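Local coordinates for 26S proteasome regulatory subunit rpn10 (Schizosaccharomyces pombe, PDB 2X5N), which protects ubiquitin chains against disassembly by deubiquitinating enzymes, and so promotes protein degradation as a regulatory subunit of the 26S proteasome, at residues I7-S12 with H76-R81; V136-I141 with Q153-A158. One frame throughout, in Å; residues are numbered along the deposited sequence.

In the fold
Both contacts belong to the von Willebrand factor A (VWA) domain and reach the same central sheet. Contact 1 sits at the C-terminal end of the parallel strands, where other VWA domains carry their metal-ion site. There a loop after helix 68-75 covers the turn that follows strand 3-9. Contact 2 joins strand 136-143 to helix 151-159, which packs on a face of the sheet. Strand 106-113 runs between the two strands, parallel to both. The centres of contact 1 and contact 2 are about 21 Å apart, on opposite sides of the chain's centre. The nearest atoms of contact 1 and contact 2 are about 6 Å apart. Contact 1 is largely polar and partly buried; contact 2 is buried and apolar.

Contact 1: residues I7-S12 with H76-R81; sequences ILIDNS and HDLPVR
N11 and S12 meet V80 and R81 at the loop after strand 3-9, where the VWA fold usually carries its metal-ion-dependent adhesion site (MIDAS). The D-x-S start of that signature is present, but W14 stands where its last serine is expected. N11 grips the facing loop with backbone and side chain. N11 O accepts from R81 N at 2.9 Å (N-H...O 154°), and V80 CA adds a C-H...O contact to the same oxygen. N11 CG lies between the backbone N and carbonyl carbon (chi1 64°). This brings N11 ND2 to P79 O at 2.9 Å, nearly head-on to the carbonyl. With an alanine here, P79 O would probably lose this donor, and the loop would be less firmly fixed. L78 CD2 meets I9 CD1 tip to tip at 4.0 Å, and the L78 side chain crosses that of N11 at about a right angle. R81 NH1 makes a salt bridge with D55, which also lies against N11 and P79. V80 CG1 rests on S12 O at 3.6 Å. D10 OD2 bonds to S115 and G114. D10 OD1 closes an Asx turn with S12 N at 2.9 Å and accepts from S12 OG, on the syn side of the carboxylate.

Contact 2: residues V136-I141 with Q153-A158; sequences VAIDII and QHFIDA
I138 and I140 of the strand meet F155 and I156 of the helix. I138 crosses the F155 side chain at about a right angle. I138 CG1 lies anti to the backbone N (chi1 -179°), and the branch methyl CG2 and terminal methyl CD1 of I138 both approach F155 CE2 at 4.0 Å. I140 CD1 reaches the same ring corner obliquely. The 3.4 Å separation from I140 CD1 to F155 CE2 belongs to one of two deposited conformers, so its closeness is doubtful. I156 starts off beside the strand, but chi2 of -72° bends its CD1 back in. I156 CD1 lies 4.1 Å from I138 CG2 and 3.7 Å from I138 O.

Further out, I90 of helix 86-98 touches both I138 and F155, and A128 of helix 121-133 also packs on F155. Strand and helix run nearly antiparallel, 158° apart, with their axes 9.4 Å from each other. They form the first half of a beta-alpha-beta crossover that continues into strand 166-170. D139, between the two isoleucines, points away from the helix and binds R108 and H166. On the exposed side of the helix, Q153 NE2 donates to D157 OD1 at 3.1 Å, from above the carboxylate plane. The polar side chains thus stay off the interface; the backbone I138 O is the polar atom that I156 CD1 touches. Helix and strand are held here by buried methyl and ring contacts, with shape rather than directional bonds setting the fit.

Contact 1: residues I7-S12 with H76-R81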
ATOM      1  N   ILE A   7      -0.541  -4.157   3.283  1.00  3.23           N
ATOM      2  CA  ILE A   7      -1.197  -3.358   2.262  1.00  3.44           C
ATOM      3  C   ILE A   7      -2.029  -2.280   2.961  1.00  3.33           C
ATOM      4  O   ILE A   7      -2.874  -2.583   3.777  1.00  4.25           O
ATOM      5  CB  ILE A   7      -2.066  -4.226   1.306  1.00  4.11           C
ATOM      6  CG1 ILE A   7      -1.195  -5.307   0.632  1.00  4.24           C
ATOM      7  CG2 ILE A   7      -2.695  -3.321   0.288  1.00  5.35           C
ATOM      8  CD1 ILE A   7      -1.936  -6.366  -0.131  1.00  5.75           C
ATOM      9  N   LEU A   8      -1.724  -1.025   2.645  1.00  3.54           N
ATOM     10  CA  LEU A   8      -2.310   0.131   3.288  1.00  4.09           C
ATOM     11  C   LEU A   8      -3.218   0.840   2.300  1.00  4.78           C
ATOM     12  O   LEU A   8      -2.753   1.350   1.265  1.00  5.81           O
ATOM     13  CB  LEU A   8      -1.217   1.110   3.731  1.00  4.05           C
ATOM     14  CG  LEU A   8      -0.568   0.836   5.095  1.00  4.20           C
ATOM     15  CD1 LEU A   8      -0.073  -0.615   5.229  1.00  5.47           C
ATOM     16  CD2 LEU A   8       0.590   1.794   5.339  1.00  6.23           C
ATOM     17  N   ILE A   9      -4.504   0.875   2.620  1.00  3.87           N
ATOM     18  CA  ILE A   9      -5.494   1.529   1.765  1.00  4.80           C
ATOM     19  C   ILE A   9      -5.827   2.905   2.307  1.00  3.82           C
ATOM     20  O   ILE A   9      -5.872   3.132   3.519  1.00  4.79           O
ATOM     21  CB  ILE A   9      -6.782   0.686   1.568  1.00  4.89           C
ATOM     22  CG1 ILE A   9      -7.516   0.359   2.882  1.00  6.10           C
ATOM     23  CG2 ILE A   9      -6.427  -0.579   0.785  1.00  6.77           C
ATOM     24  CD1 ILE A   9      -8.847  -0.239   2.633  1.00  7.61           C
ATOM     25  N   ASP A  10      -6.026   3.828   1.381  1.00  3.67           N
ATOM     26  CA  ASP A  10      -6.472   5.169   1.697  1.00  3.93           C
ATOM     27  C   ASP A  10      -8.005   5.157   1.712  1.00  3.12           C
ATOM     28  O   ASP A  10      -8.648   4.951   0.674  1.00  3.75           O
ATOM     29  CB  ASP A  10      -5.886   6.145   0.668  1.00  3.89           C
ATOM     30  CG  ASP A  10      -6.126   7.611   0.998  1.00  4.85           C
ATOM     31  OD1 ASP A  10      -7.065   7.933   1.755  1.00  4.93           O
ATOM     32  OD2 ASP A  10      -5.357   8.444   0.465  1.00  4.59           O
ATOM     33  N   ASN A  11      -8.576   5.327   2.900  1.00  4.02           N
ATOM     34  CA  ASN A  11     -10.033   5.483   3.051  1.00  4.95           C
ATOM     35  C   ASN A  11     -10.383   6.877   3.555  1.00  4.68           C
ATOM     36  O   ASN A  11     -11.343   7.038   4.316  1.00  5.98           O
ATOM     37  CB  ASN A  11     -10.625   4.414   3.970  1.00  4.51           C
ATOM     38  CG  ASN A  11     -10.113   4.515   5.380  1.00  4.24           C
ATOM     39  OD1 ASN A  11      -8.957   4.855   5.600  1.00  5.76           O
ATOM     40  ND2 ASN A  11     -10.964   4.177   6.355  1.00  5.21           N
ATOM     41  N   SER A  12      -9.621   7.888   3.112  1.00  4.01           N
ATOM     42  CA  SER A  12      -9.942   9.281   3.419  1.00  4.85           C
ATOM     43  C   SER A  12     -11.057   9.816   2.528  1.00  4.96           C
ATOM     44  O   SER A  12     -11.434   9.200   1.526  1.00  5.89           O
ATOM     45  CB  SER A  12      -8.711  10.180   3.272  1.00  5.33           C
ATOM     46  OG  SER A  12      -8.426  10.450   1.917  1.00  8.23           O
ATOM     47  N   HIS A  76     -15.794  -4.647   4.632  1.00 12.30           N
ATOM     48  CA  HIS A  76     -17.225  -4.465   4.544  1.00 14.20           C
ATOM     49  C   HIS A  76     -17.659  -3.469   5.590  1.00 13.27           C
ATOM     50  O   HIS A  76     -17.287  -3.602   6.764  1.00 15.06           O
ATOM     51  CB  HIS A  76     -17.957  -5.774   4.772  1.00 16.97           C
ATOM     52  CG  HIS A  76     -19.419  -5.665   4.504  1.00 19.81           C
ATOM     53  ND1 HIS A  76     -19.906  -5.349   3.257  1.00 18.82           N
ATOM     54  CD2 HIS A  76     -20.495  -5.763   5.318  1.00 24.11           C
ATOM     55  CE1 HIS A  76     -21.227  -5.282   3.305  1.00 20.57           C
ATOM     56  NE2 HIS A  76     -21.610  -5.535   4.544  1.00 21.24           N
ATOM     57  N   ASP A  77     -18.473  -2.499   5.185  1.00 13.77           N
ATOM     58  CA  ASP A  77     -18.883  -1.469   6.128  1.00 16.71           C
ATOM     59  C   ASP A  77     -17.878  -0.398   6.540  1.00 13.35           C
ATOM     60  O   ASP A  77     -18.116   0.349   7.467  1.00 14.87           O
ATOM     61  CB  ASP A  77     -19.874  -1.917   7.237  1.00 22.75           C
ATOM     62  CG  ASP A  77     -21.225  -2.379   6.709  1.00 27.26           C
ATOM     63  OD1 ASP A  77     -21.614  -2.023   5.578  1.00 25.29           O
ATOM     64  OD2 ASP A  77     -21.916  -3.095   7.468  1.00 31.52           O
ATOM     65  N   LEU A  78     -16.702  -0.415   5.901  1.00 13.93           N
ATOM     66  CA  LEU A  78     -15.607   0.455   6.307  1.00 11.82           C
ATOM     67  C   LEU A  78     -15.962   1.890   5.971  1.00  9.51           C
ATOM     68  O   LEU A  78     -16.302   2.187   4.843  1.00  9.48           O
ATOM     69  CB  LEU A  78     -14.315   0.079   5.579  1.00 10.32           C
ATOM     70  CG  LEU A  78     -13.077   0.867   5.973  1.00  8.82           C
ATOM     71  CD1 LEU A  78     -12.594   0.496   7.354  1.00 13.25           C
ATOM     72  CD2 LEU A  78     -11.970   0.629   4.970  1.00 10.74           C
ATOM     73  N   PRO A  79     -15.865   2.797   6.952  1.00  7.99           N
ATOM     74  CA  PRO A  79     -15.953   4.202   6.579  1.00  9.12           C
ATOM     75  C   PRO A  79     -14.965   4.739   5.578  1.00  6.40           C
ATOM     76  O   PRO A  79     -13.791   4.392   5.744  1.00  7.66           O
ATOM     77  CB  PRO A  79     -16.073   4.959   7.901  1.00  9.67           C
ATOM     78  CG  PRO A  79     -16.279   3.887   8.944  1.00 11.03           C
ATOM     79  CD  PRO A  79     -15.657   2.638   8.396  1.00 10.12           C
ATOM     80  N   VAL A  80     -15.377   5.596   4.655  1.00  6.68           N
ATOM     81  CA  VAL A  80     -14.481   6.260   3.729  1.00  6.63           C
ATOM     82  C   VAL A  80     -14.783   7.746   3.908  1.00  6.28           C
ATOM     83  O   VAL A  80     -15.834   8.232   3.487  1.00  8.29           O
ATOM     84  CB  VAL A  80     -14.712   5.793   2.277  1.00  6.87           C
ATOM     85  CG1 VAL A  80     -13.713   6.481   1.360  1.00  7.20           C
ATOM     86  CG2 VAL A  80     -14.545   4.274   2.165  1.00  8.92           C
ATOM     87  N   ARG A  81     -13.893   8.442   4.613  1.00  6.28           N
ATOM     88  CA  ARG A  81     -14.148   9.791   5.114  1.00  6.61           C
ATOM     89  C   ARG A  81     -12.923  10.276   5.877  1.00  5.40           C
ATOM     90  O   ARG A  81     -11.985   9.520   6.100  1.00  5.86           O
ATOM     91  CB  ARG A  81     -15.360   9.782   6.064  1.00  6.76           C
ATOM     92  CG  ARG A  81     -15.096   8.969   7.331  1.00  6.56           C
ATOM     93  CD  ARG A  81     -16.285   8.964   8.282  1.00  6.89           C
ATOM     94  NE  ARG A  81     -16.731  10.314   8.624  1.00  6.12           N
ATOM     95  CZ  ARG A  81     -16.133  11.108   9.503  1.00  7.53           C
ATOM     96  NH1 ARG A  81     -15.039  10.712  10.144  1.00  8.33           N
ATOM     97  NH2 ARG A  81     -16.637  12.315   9.736  1.00  8.38           N
TER

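Contact 2: residues V136-I141 with Q153-A158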
ATOM      1  N   VAL A 136      12.893  -2.463   5.535  1.00  7.26           N
ATOM      2  CA  VAL A 136      11.517  -2.459   5.100  1.00  5.31           C
ATOM      3  C   VAL A 136      11.374  -1.881   3.715  1.00  4.74           C
ATOM      4  O   VAL A 136      11.677  -0.704   3.564  1.00  6.41           O
ATOM      5  CB  VAL A 136      10.542  -1.852   6.125  1.00  7.12           C
ATOM      6  CG1 VAL A 136       9.120  -2.025   5.693  1.00  8.42           C
ATOM      7  CG2 VAL A 136      10.786  -2.427   7.510  1.00  7.32           C
ATOM      8  N   ALA A 137      10.974  -2.678   2.737  1.00  4.67           N
ATOM      9  CA  ALA A 137      10.726  -2.182   1.392  1.00  4.92           C
ATOM     10  C   ALA A 137       9.358  -1.537   1.325  1.00  4.88           C
ATOM     11  O   ALA A 137       8.475  -1.850   2.123  1.00  5.20           O
ATOM     12  CB  ALA A 137      10.791  -3.320   0.408  1.00  6.08           C
ATOM     13  N   ILE A 138       9.185  -0.633   0.370  1.00  4.72           N
ATOM     14  CA  ILE A 138       7.904   0.023   0.212  1.00  5.05           C
ATOM     15  C   ILE A 138       7.635   0.334  -1.255  1.00  4.34           C
ATOM     16  O   ILE A 138       8.527   0.775  -1.992  1.00  4.84           O
ATOM     17  CB  ILE A 138       7.797   1.282   1.090  1.00  6.58           C
ATOM     18  CG1 ILE A 138       6.417   1.942   0.924  1.00  8.46           C
ATOM     19  CG2 ILE A 138       8.953   2.247   0.815  1.00  8.61           C
ATOM     20  CD1 ILE A 138       5.981   2.775   2.089  1.00 11.69           C
ATOM     21  N   ASP A 139       6.396   0.084  -1.645  1.00  4.27           N
ATOM     22  CA  ASP A 139       5.836   0.523  -2.909  1.00  3.88           C
ATOM     23  C   ASP A 139       4.695   1.480  -2.613  1.00  5.03           C
ATOM     24  O   ASP A 139       3.897   1.254  -1.709  1.00  5.34           O
ATOM     25  CB  ASP A 139       5.310  -0.660  -3.711  1.00  5.22           C
ATOM     26  CG  ASP A 139       6.357  -1.690  -3.937  1.00  5.81           C
ATOM     27  OD1 ASP A 139       7.472  -1.308  -4.354  1.00  6.83           O
ATOM     28  OD2 ASP A 139       6.064  -2.879  -3.699  1.00  7.35           O
ATOM     29  N   ILE A 140       4.623   2.547  -3.388  0.61  3.48           N
ATOM     30  CA  ILE A 140       3.529   3.500  -3.261  0.61  4.19           C
ATOM     31  C   ILE A 140       2.796   3.598  -4.579  0.61  3.67           C
ATOM     32  O   ILE A 140       3.414   3.764  -5.622  0.61  4.17           O
ATOM     33  CB  ILE A 140       4.030   4.888  -2.870  0.61  5.57           C
ATOM     34  CG1 ILE A 140       4.656   4.844  -1.468  0.61  8.14           C
ATOM     35  CG2 ILE A 140       2.913   5.900  -2.925  0.61  7.77           C
ATOM     36  CD1 ILE A 140       5.328   6.139  -1.052  0.61 12.21           C
ATOM     37  N   ILE A 141       1.474   3.488  -4.514  1.00  4.52           N
ATOM     38  CA  ILE A 141       0.584   3.689  -5.667  1.00  4.03           C
ATOM     39  C   ILE A 141      -0.045   5.055  -5.428  1.00  3.95           C
ATOM     40  O   ILE A 141      -0.834   5.221  -4.507  1.00  4.36           O
ATOM     41  CB  ILE A 141      -0.486   2.604  -5.744  1.00  5.31           C
ATOM     42  CG1 ILE A 141       0.178   1.234  -5.954  1.00  7.20           C
ATOM     43  CG2 ILE A 141      -1.464   2.925  -6.871  1.00  6.35           C
ATOM     44  CD1 ILE A 141      -0.691   0.035  -5.578  1.00 10.18           C
ATOM     45  N   GLN A 153       8.655  10.859  -4.955  1.00 20.21           N
ATOM     46  CA  GLN A 153       9.798  10.315  -5.680  1.00 22.61           C
ATOM     47  C   GLN A 153      11.039  10.398  -4.800  1.00 19.13           C
ATOM     48  O   GLN A 153      11.834   9.467  -4.740  1.00 15.45           O
ATOM     49  CB  GLN A 153      10.029  11.053  -7.005  1.00 31.51           C
ATOM     50  CG  GLN A 153      11.213  10.526  -7.816  1.00 33.64           C
ATOM     51  CD  GLN A 153      11.005   9.116  -8.331  1.00 28.68           C
ATOM     52  OE1 GLN A 153      10.041   8.842  -9.039  1.00 21.97           O
ATOM     53  NE2 GLN A 153      11.919   8.216  -7.988  1.00 32.93           N
ATOM     54  N   HIS A 154      11.209  11.518  -4.102  1.00 19.96           N
ATOM     55  CA  HIS A 154      12.333  11.659  -3.189  1.00 22.98           C
ATOM     56  C   HIS A 154      12.247  10.664  -2.028  1.00 17.58           C
ATOM     57  O   HIS A 154      13.251  10.123  -1.589  1.00 15.05           O
ATOM     58  CB  HIS A 154      12.394  13.084  -2.640  1.00 32.85           C
ATOM     59  CG  HIS A 154      12.475  14.134  -3.706  1.00 40.74           C
ATOM     60  ND1 HIS A 154      11.953  15.400  -3.549  1.00 42.74           N
ATOM     61  CD2 HIS A 154      13.006  14.098  -4.952  1.00 47.11           C
ATOM     62  CE1 HIS A 154      12.172  16.105  -4.645  1.00 48.30           C
ATOM     63  NE2 HIS A 154      12.807  15.337  -5.512  1.00 46.97           N
ATOM     64  N   PHE A 155      11.042  10.437  -1.532  1.00 15.59           N
ATOM     65  CA  PHE A 155      10.794   9.455  -0.487  1.00 14.33           C
ATOM     66  C   PHE A 155      11.230   8.051  -0.945  1.00 12.23           C
ATOM     67  O   PHE A 155      11.977   7.348  -0.254  1.00  9.89           O
ATOM     68  CB  PHE A 155       9.305   9.477  -0.140  1.00 14.18           C
ATOM     69  CG  PHE A 155       8.860   8.353   0.785  1.00  9.95           C
ATOM     70  CD1 PHE A 155       8.900   8.488   2.162  1.00 12.08           C
ATOM     71  CD2 PHE A 155       8.390   7.167   0.261  1.00 13.42           C
ATOM     72  CE1 PHE A 155       8.486   7.471   2.995  1.00 14.01           C
ATOM     73  CE2 PHE A 155       7.976   6.140   1.088  1.00 16.67           C
ATOM     74  CZ  PHE A 155       8.026   6.284   2.447  1.00 14.36           C
ATOM     75  N   ILE A 156      10.751   7.637  -2.109  1.00 10.64           N
ATOM     76  CA  ILE A 156      11.098   6.310  -2.597  1.00  9.63           C
ATOM     77  C   ILE A 156      12.608   6.192  -2.830  1.00  9.68           C
ATOM     78  O   ILE A 156      13.205   5.176  -2.523  1.00  8.60           O
ATOM     79  CB  ILE A 156      10.261   5.943  -3.844  1.00  9.17           C
ATOM     80  CG1 ILE A 156       8.810   5.685  -3.418  1.00 12.96           C
ATOM     81  CG2 ILE A 156      10.818   4.689  -4.504  1.00 14.95           C
ATOM     82  CD1 ILE A 156       8.632   4.391  -2.656  1.00 11.90           C
ATOM     83  N   ASP A 157      13.230   7.235  -3.364  1.00 11.60           N
ATOM     84  CA  ASP A 157      14.657   7.209  -3.610  1.00 12.66           C
ATOM     85  C   ASP A 157      15.420   7.042  -2.299  1.00 10.73           C
ATOM     86  O   ASP A 157      16.420   6.338  -2.252  1.00 12.36           O
ATOM     87  CB  ASP A 157      15.135   8.491  -4.317  1.00 20.00           C
ATOM     88  CG  ASP A 157      14.684   8.570  -5.755  1.00 24.78           C
ATOM     89  OD1 ASP A 157      14.412   7.508  -6.344  1.00 25.57           O
ATOM     90  OD2 ASP A 157      14.622   9.698  -6.293  1.00 28.46           O
ATOM     91  N   ALA A 158      14.924   7.660  -1.224  1.00  9.99           N
ATOM     92  CA  ALA A 158      15.593   7.582   0.078  1.00 10.83           C
ATOM     93  C   ALA A 158      15.400   6.229   0.767  1.00 10.25           C
ATOM     94  O   ALA A 158      16.242   5.808   1.565  1.00 12.09           O
ATOM     95  CB  ALA A 158      15.109   8.695   0.991  1.00 13.09           C
TER